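Local coordinates for protein aryl acylamidase (bacterium CSBL00001, PDB 4YJ6) that probably hydrolyses the amide bond of aryl acylamides, as an amidase of the amidase signature family, at residues A62-R65 and R66-G70; D257-S260 and A261-Q264; A336-E340 and G341-Y345. All blocks are in the same frame, centred on the assembly; numbering follows the deposited sequence.

Contact 1. Residues A62-R65 and R66-G70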
loop_
_atom_site.group_PDB
_atom_site.type_symbol
_atom_site.label_atom_id
_atom_site.label_comp_id
_atom_site.label_asym_id
_atom_site.label_seq_id
_atom_site.Cartn_x
_atom_site.Cartn_y
_atom_site.Cartn_z
ATOM N N ALA A 62 3.901 -1.407 -29.639
ATOM C CA ALA A 62 3.981 0.008 -29.976
ATOM C C ALA A 62 5.231 0.636 -29.331
ATOM O O ALA A 62 5.899 1.474 -29.935
ATOM C CB ALA A 62 2.690 0.730 -29.522
ATOM N N LEU A 63 5.546 0.210 -28.111
ATOM C CA LEU A 63 6.720 0.751 -27.408
ATOM C C LEU A 63 7.978 0.295 -28.140
ATOM O O LEU A 63 8.937 1.070 -28.360
ATOM C CB LEU A 63 6.731 0.222 -25.971
ATOM C CG LEU A 63 7.351 1.069 -24.843
ATOM C CD1 LEU A 63 7.905 0.189 -23.715
ATOM C CD2 LEU A 63 8.287 2.220 -25.210
ATOM N N GLU A 64 7.961 -0.965 -28.552
ATOM C CA GLU A 64 9.102 -1.509 -29.277
ATOM C C GLU A 64 9.312 -0.715 -30.565
ATOM O O GLU A 64 10.459 -0.369 -30.904
ATOM C CB GLU A 64 8.880 -2.978 -29.587
ATOM C CG GLU A 64 10.000 -3.582 -30.469
ATOM C CD GLU A 64 9.667 -4.984 -30.923
ATOM O OE1 GLU A 64 10.217 -5.951 -30.351
ATOM O OE2 GLU A 64 8.846 -5.124 -31.864
ATOM N N ARG A 65 8.219 -0.401 -31.268
ATOM C CA ARG A 65 8.370 0.367 -32.508
ATOM C C ARG A 65 8.971 1.747 -32.237
ATOM O O ARG A 65 9.873 2.181 -32.942
ATOM C CB ARG A 65 7.042 0.495 -33.243
ATOM C CG ARG A 65 7.216 1.099 -34.653
ATOM C CD ARG A 65 5.879 1.680 -35.230
ATOM N NE ARG A 65 5.360 2.744 -34.378
ATOM C CZ ARG A 65 5.856 3.978 -34.322
ATOM N NH1 ARG A 65 6.857 4.337 -35.103
ATOM N NH2 ARG A 65 5.352 4.866 -33.484
ATOM N N ARG A 66 8.496 2.441 -31.204
ATOM C CA ARG A 66 9.044 3.742 -30.873
ATOM C C ARG A 66 10.531 3.657 -30.506
ATOM O O ARG A 66 11.318 4.504 -30.921
ATOM C CB ARG A 66 8.268 4.392 -29.734
ATOM C CG ARG A 66 6.887 4.889 -30.191
ATOM C CD ARG A 66 6.218 5.681 -29.073
ATOM N NE ARG A 66 5.528 4.804 -28.130
ATOM C CZ ARG A 66 5.628 4.861 -26.802
ATOM N NH1 ARG A 66 6.439 5.742 -26.191
ATOM N NH2 ARG A 66 4.894 4.016 -26.080
ATOM N N ILE A 67 10.911 2.639 -29.731
ATOM C CA ILE A 67 12.322 2.465 -29.366
ATOM C C ILE A 67 13.175 2.245 -30.616
ATOM O O ILE A 67 14.267 2.816 -30.758
ATOM C CB ILE A 67 12.482 1.253 -28.420
ATOM C CG1 ILE A 67 11.914 1.623 -27.048
ATOM C CG2 ILE A 67 13.963 0.791 -28.340
ATOM C CD1 ILE A 67 11.888 0.438 -26.076
HETATM N N MSE A 68 12.687 1.409 -31.520
HETATM C CA MSE A 68 13.471 1.087 -32.718
HETATM C C MSE A 68 13.594 2.297 -33.643
HETATM O O MSE A 68 14.631 2.474 -34.286
HETATM C CB MSE A 68 12.875 -0.119 -33.452
HETATM C CG MSE A 68 13.046 -1.403 -32.613
HETATM SE SE MSE A 68 14.804 -1.608 -31.707
HETATM C CE MSE A 68 15.675 -2.572 -33.150
ATOM N N GLN A 69 12.577 3.159 -33.654
ATOM C CA GLN A 69 12.591 4.346 -34.516
ATOM C C GLN A 69 13.137 5.576 -33.830
ATOM O O GLN A 69 13.195 6.649 -34.434
ATOM C CB GLN A 69 11.184 4.632 -35.051
ATOM C CG GLN A 69 10.586 3.441 -35.752
ATOM C CD GLN A 69 11.324 3.119 -37.021
ATOM O OE1 GLN A 69 11.477 3.987 -37.880
ATOM N NE2 GLN A 69 11.815 1.878 -37.142
ATOM N N GLY A 70 13.535 5.445 -32.563
ATOM C CA GLY A 70 14.096 6.564 -31.824
ATOM C C GLY A 70 13.120 7.667 -31.479
ATOM O O GLY A 70 13.508 8.819 -31.326
#
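The side chains of L63 and R66, and of R65 and Q69, meet one turn apart at the C-terminal end of surface helix 53-69, a local i to i+3 and i+4 contact. Backbone bonds of the helix hold the frame: R66 N to A62 O at 3.0 Å and I67 N to L63 O at 2.9 Å, with M68 and Q69 continuing the series. L63 is the buried residue here; its CD2 lies over one face of the R66 guanidinium, 3.9 Å from R66 NH2, and also meets I67 CG1 at 4.1 Å. The R66 chain bends at its third torsion (chi3 -84°), which turns the flat group back over the leucine while its charge pairs with D124. R65 runs across R66 at about a right angle, its NH2 3.6 Å from R66 CG, and finds its own salt bridge with E71. Replacing R66 by an alanine would probably leave D124 without its cation and uncover the methyl of L63. E64, on the side facing P27, is held by S26 and R28. Past Q69 the chain turns at G70, whose positive phi suits a residue without a side chain, and the helix ends in a Schellman motif.

Contact 2. Residues D257-S260 and A261-Q264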
loop_
_atom_site.group_PDB
_atom_site.type_symbol
_atom_site.label_atom_id
_atom_site.label_comp_id
_atom_site.label_asym_id
_atom_site.label_seq_id
_atom_site.Cartn_x
_atom_site.Cartn_y
_atom_site.Cartn_z
ATOM N N ASP A 257 12.252 15.888 -7.175
ATOM C CA ASP A 257 12.971 14.756 -7.718
ATOM C C ASP A 257 13.276 13.834 -6.538
ATOM O O ASP A 257 14.175 14.078 -5.747
ATOM C CB ASP A 257 14.259 15.202 -8.435
ATOM C CG ASP A 257 15.130 14.045 -8.854
ATOM O OD1 ASP A 257 14.685 12.892 -8.769
ATOM O OD2 ASP A 257 16.296 14.294 -9.278
ATOM N N PHE A 258 12.500 12.768 -6.423
ATOM C CA PHE A 258 12.638 11.856 -5.297
ATOM C C PHE A 258 14.007 11.174 -5.295
ATOM O O PHE A 258 14.497 10.758 -4.241
ATOM C CB PHE A 258 11.522 10.796 -5.386
ATOM C CG PHE A 258 10.196 11.285 -4.852
ATOM C CD1 PHE A 258 9.435 12.221 -5.563
ATOM C CD2 PHE A 258 9.729 10.818 -3.626
ATOM C CE1 PHE A 258 8.198 12.683 -5.047
ATOM C CE2 PHE A 258 8.488 11.239 -3.108
ATOM C CZ PHE A 258 7.730 12.196 -3.825
ATOM N N THR A 259 14.613 11.007 -6.471
ATOM C CA THR A 259 15.915 10.317 -6.500
ATOM C C THR A 259 17.017 11.169 -5.881
ATOM O O THR A 259 18.077 10.654 -5.520
ATOM C CB THR A 259 16.336 9.874 -7.943
ATOM O OG1 THR A 259 16.625 11.022 -8.738
ATOM C CG2 THR A 259 15.239 9.043 -8.603
ATOM N N SER A 260 16.781 12.470 -5.765
ATOM C CA SER A 260 17.793 13.371 -5.238
ATOM C C SER A 260 18.070 13.107 -3.755
ATOM O O SER A 260 19.119 13.490 -3.237
ATOM C CB SER A 260 17.420 14.842 -5.449
ATOM O OG SER A 260 16.352 15.246 -4.586
ATOM N N ALA A 261 17.136 12.458 -3.084
ATOM C CA ALA A 261 17.253 12.186 -1.648
ATOM C C ALA A 261 17.954 10.860 -1.337
ATOM O O ALA A 261 18.324 10.604 -0.178
ATOM C CB ALA A 261 15.862 12.164 -1.037
ATOM N N LEU A 262 18.150 10.013 -2.343
ATOM C CA LEU A 262 18.676 8.661 -2.086
ATOM C C LEU A 262 20.045 8.682 -1.409
ATOM O O LEU A 262 20.298 7.873 -0.528
ATOM C CB LEU A 262 18.798 7.828 -3.371
ATOM C CG LEU A 262 17.445 7.511 -4.029
ATOM C CD1 LEU A 262 17.651 7.004 -5.463
ATOM C CD2 LEU A 262 16.601 6.557 -3.161
ATOM N N ALA A 263 20.907 9.606 -1.801
ATOM C CA ALA A 263 22.271 9.636 -1.249
ATOM C C ALA A 263 22.465 10.626 -0.109
ATOM O O ALA A 263 23.599 10.857 0.337
ATOM C CB ALA A 263 23.279 9.948 -2.372
ATOM N N GLN A 264 21.387 11.213 0.385
ATOM C CA GLN A 264 21.488 12.324 1.303
ATOM C C GLN A 264 21.991 11.926 2.701
ATOM O O GLN A 264 22.653 12.717 3.367
ATOM C CB GLN A 264 20.109 12.920 1.435
ATOM C CG GLN A 264 20.061 14.169 2.193
ATOM C CD GLN A 264 18.771 14.887 1.897
ATOM O OE1 GLN A 264 18.005 15.181 2.810
ATOM N NE2 GLN A 264 18.502 15.158 0.599
HETATM O O HOH W 1 20.669 10.783 -4.478
#
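T259 O receives the backbone N of L262 at 3.2 Å, the firmer of the two direct hydrogen bonds joining 257-260 to 261-264; the other, from A261 N to F258 O, is weak at 3.3 Å. The N of L262 comes in above the carbonyl plane of T259, as expected where the chain winds in tight i to i+3 steps. A water donates to the same T259 O at 2.8 Å and accepts from A263 N, carrying the link one residue further.

The start of this coil is fastened by D257. Its OD1 takes both the backbone N and the hydroxyl of T259, the OG1 bond being 2.7 Å long and arriving on the syn side of the carboxylate, while the N meets OD1 from above that plane. The bond to the backbone N makes an Asx turn, and N239 of helix 231-241 gives OD1 a further donor. Threonine suits its place because OG1 sits between its backbone N and carbonyl carbon (chi1 68°), which brings the hydroxyl back to the aspartate. S260 does likewise: its OG donates to D257 O at 2.7 Å, beside the S260 backbone N that grips the same oxygen. A type I beta turn from A261 to Q264 follows, closed by Q264 N on A261 O.

Packing is lighter. L262 leans back so that CD1 reaches T259 CB at 4.0 Å and CG lies 3.5 Å from T259 O, while A261, small enough for its buried place, sets its CB 3.8 Å from F258 O. The loop lies between two helices: F258 packs on A235 and M238 of helix 231-241 and on I471 of helix 467-480, and A261 and L262 also touch I471.

Contact 3. Residues A336-E340 and G341-Y345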
loop_
_atom_site.group_PDB
_atom_site.type_symbol
_atom_site.label_atom_id
_atom_site.label_comp_id
_atom_site.label_asym_id
_atom_site.label_seq_id
_atom_site.Cartn_x
_atom_site.Cartn_y
_atom_site.Cartn_z
ATOM N N ALA A 336 -25.337 3.783 -4.126
ATOM C CA ALA A 336 -25.281 4.106 -5.565
ATOM C C ALA A 336 -25.370 2.829 -6.410
ATOM O O ALA A 336 -26.080 2.801 -7.413
ATOM C CB ALA A 336 -24.025 4.881 -5.910
ATOM N N LEU A 337 -24.673 1.771 -6.011
ATOM C CA LEU A 337 -24.736 0.506 -6.751
ATOM C C LEU A 337 -26.158 -0.043 -6.751
ATOM O O LEU A 337 -26.628 -0.535 -7.778
ATOM C CB LEU A 337 -23.784 -0.558 -6.156
ATOM C CG LEU A 337 -22.299 -0.265 -6.412
ATOM C CD1 LEU A 337 -21.391 -1.171 -5.598
ATOM C CD2 LEU A 337 -22.026 -0.430 -7.887
ATOM N N ARG A 338 -26.838 0.037 -5.607
ATOM C CA ARG A 338 -28.206 -0.468 -5.533
ATOM C C ARG A 338 -29.096 0.294 -6.504
ATOM O O ARG A 338 -29.946 -0.298 -7.186
ATOM C CB ARG A 338 -28.787 -0.330 -4.135
ATOM C CG ARG A 338 -30.240 -0.817 -4.054
ATOM C CD ARG A 338 -30.666 -1.086 -2.636
ATOM N NE ARG A 338 -30.668 0.137 -1.859
ATOM C CZ ARG A 338 -30.984 0.195 -0.569
ATOM N NH1 ARG A 338 -31.337 -0.913 0.086
ATOM N NH2 ARG A 338 -30.964 1.367 0.065
ATOM N N LYS A 339 -28.907 1.610 -6.565
ATOM C CA LYS A 339 -29.681 2.443 -7.487
ATOM C C LYS A 339 -29.436 2.024 -8.938
ATOM O O LYS A 339 -30.336 2.101 -9.787
ATOM C CB LYS A 339 -29.315 3.914 -7.295
ATOM C CG LYS A 339 -30.052 4.849 -8.241
ATOM C CD LYS A 339 -29.840 6.314 -7.874
ATOM C CE LYS A 339 -30.592 7.238 -8.841
ATOM N NZ LYS A 339 -32.070 7.052 -8.733
ATOM N N GLU A 340 -28.219 1.570 -9.217
ATOM C CA GLU A 340 -27.851 1.099 -10.542
ATOM C C GLU A 340 -28.255 -0.361 -10.796
ATOM O O GLU A 340 -27.998 -0.906 -11.868
ATOM C CB GLU A 340 -26.356 1.294 -10.766
ATOM C CG GLU A 340 -26.015 2.692 -11.244
ATOM C CD GLU A 340 -26.517 2.956 -12.672
ATOM O OE1 GLU A 340 -27.332 3.891 -12.843
ATOM O OE2 GLU A 340 -26.104 2.233 -13.619
ATOM N N GLY A 341 -28.895 -0.992 -9.821
ATOM C CA GLY A 341 -29.395 -2.343 -10.005
ATOM C C GLY A 341 -28.527 -3.472 -9.458
ATOM O O GLY A 341 -28.772 -4.639 -9.748
ATOM N N ILE A 342 -27.520 -3.149 -8.651
ATOM C CA ILE A 342 -26.740 -4.199 -8.011
ATOM C C ILE A 342 -26.872 -4.041 -6.504
ATOM O O ILE A 342 -26.228 -3.185 -5.917
ATOM C CB ILE A 342 -25.263 -4.143 -8.413
ATOM C CG1 ILE A 342 -25.168 -4.111 -9.944
ATOM C CG2 ILE A 342 -24.508 -5.344 -7.842
ATOM C CD1 ILE A 342 -23.761 -4.132 -10.468
ATOM N N ASP A 343 -27.704 -4.877 -5.891
ATOM C CA ASP A 343 -28.172 -4.624 -4.529
ATOM C C ASP A 343 -27.406 -5.504 -3.541
ATOM O O ASP A 343 -27.665 -6.708 -3.433
ATOM C CB ASP A 343 -29.668 -4.941 -4.452
ATOM C CG ASP A 343 -30.296 -4.544 -3.127
ATOM O OD1 ASP A 343 -29.560 -4.159 -2.196
ATOM O OD2 ASP A 343 -31.541 -4.613 -3.021
ATOM N N LEU A 344 -26.458 -4.889 -2.828
ATOM C CA LEU A 344 -25.605 -5.579 -1.867
ATOM C C LEU A 344 -26.237 -5.585 -0.473
ATOM O O LEU A 344 -25.715 -6.205 0.449
ATOM C CB LEU A 344 -24.221 -4.908 -1.838
ATOM C CG LEU A 344 -23.474 -5.103 -3.159
ATOM C CD1 LEU A 344 -22.380 -4.041 -3.378
ATOM C CD2 LEU A 344 -22.885 -6.510 -3.198
ATOM N N TYR A 345 -27.357 -4.895 -0.313
ATOM C CA TYR A 345 -28.099 -4.963 0.937
ATOM C C TYR A 345 -29.045 -6.167 0.946
ATOM O O TYR A 345 -29.336 -6.738 2.000
ATOM C CB TYR A 345 -28.917 -3.703 1.130
ATOM C CG TYR A 345 -28.130 -2.480 1.532
ATOM C CD1 TYR A 345 -27.732 -2.290 2.856
ATOM C CD2 TYR A 345 -27.818 -1.492 0.600
ATOM C CE1 TYR A 345 -27.025 -1.163 3.230
ATOM C CE2 TYR A 345 -27.118 -0.359 0.971
ATOM C CZ TYR A 345 -26.725 -0.206 2.285
ATOM O OH TYR A 345 -26.032 0.908 2.679
HETATM O O HOH W 2 -32.275 -3.696 -0.749
#
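L337, in the last turn of helix 315-339, touches the returning chain with both its backbone and its side chain. Its O takes the N of I342 at 2.9 Å, and its CD1 meets L344 CD1 at 3.8 Å, a leucine pair suited to the apolar side of the helix end. R338 gives its O to G341 N, also at 2.9 Å. These two bonds, with the positive phi of G341, make a Schellman motif; a side chain at G341 would collide with E340 O, hence the glycine.

The R338 side chain runs alongside D343, pointing the same way, with CD 3.3 Å from D343 OD1. Its CG is anti to the backbone N (chi1 178°), carrying the chain out past the aspartate before a bend at chi3 sets the guanidinium beside Y345. There Y345 CD2 lies over one guanidinium face, 3.6 Å from NH1 of R338, the two planes 32° apart. The opposite charges of R338 and D343 stay beyond salt-bridge range; a water in the guanidinium plane bridges them, accepting from R338 NH1 and donating to D343 OD2 at 2.6 Å. D343 OD1 accepts from Y345 N at 3.0 Å, an Asx turn.

Q335 takes R338 NH2, and Y345 lies back along helix 315-339 on V331 and M334, while L337, I342 and L344 face loop residues Y136, L103 and I100.

The three contacts follow one another along the chain without overlap, all within the amidase region of the sequence, and they do not touch one another. Contacts 1 and 2 have centres about 30 Å apart; the centre of contact 3 lies about 45 Å from that of contact 1 and 47 Å from that of contact 2, on the opposite side of the chain's centre from the latter. Contacts 1 and 3 both mark where a helix ends, 53-69 and 315-339 respectively, whereas contact 2 belongs to the loop leading from helix 231-241 to strand 270-273 of the eight-stranded mixed sheet. Contacts 1 and 3 lie at the surface, contact 2 is partly buried, and each is a separate, local feature of the single-chain enzyme.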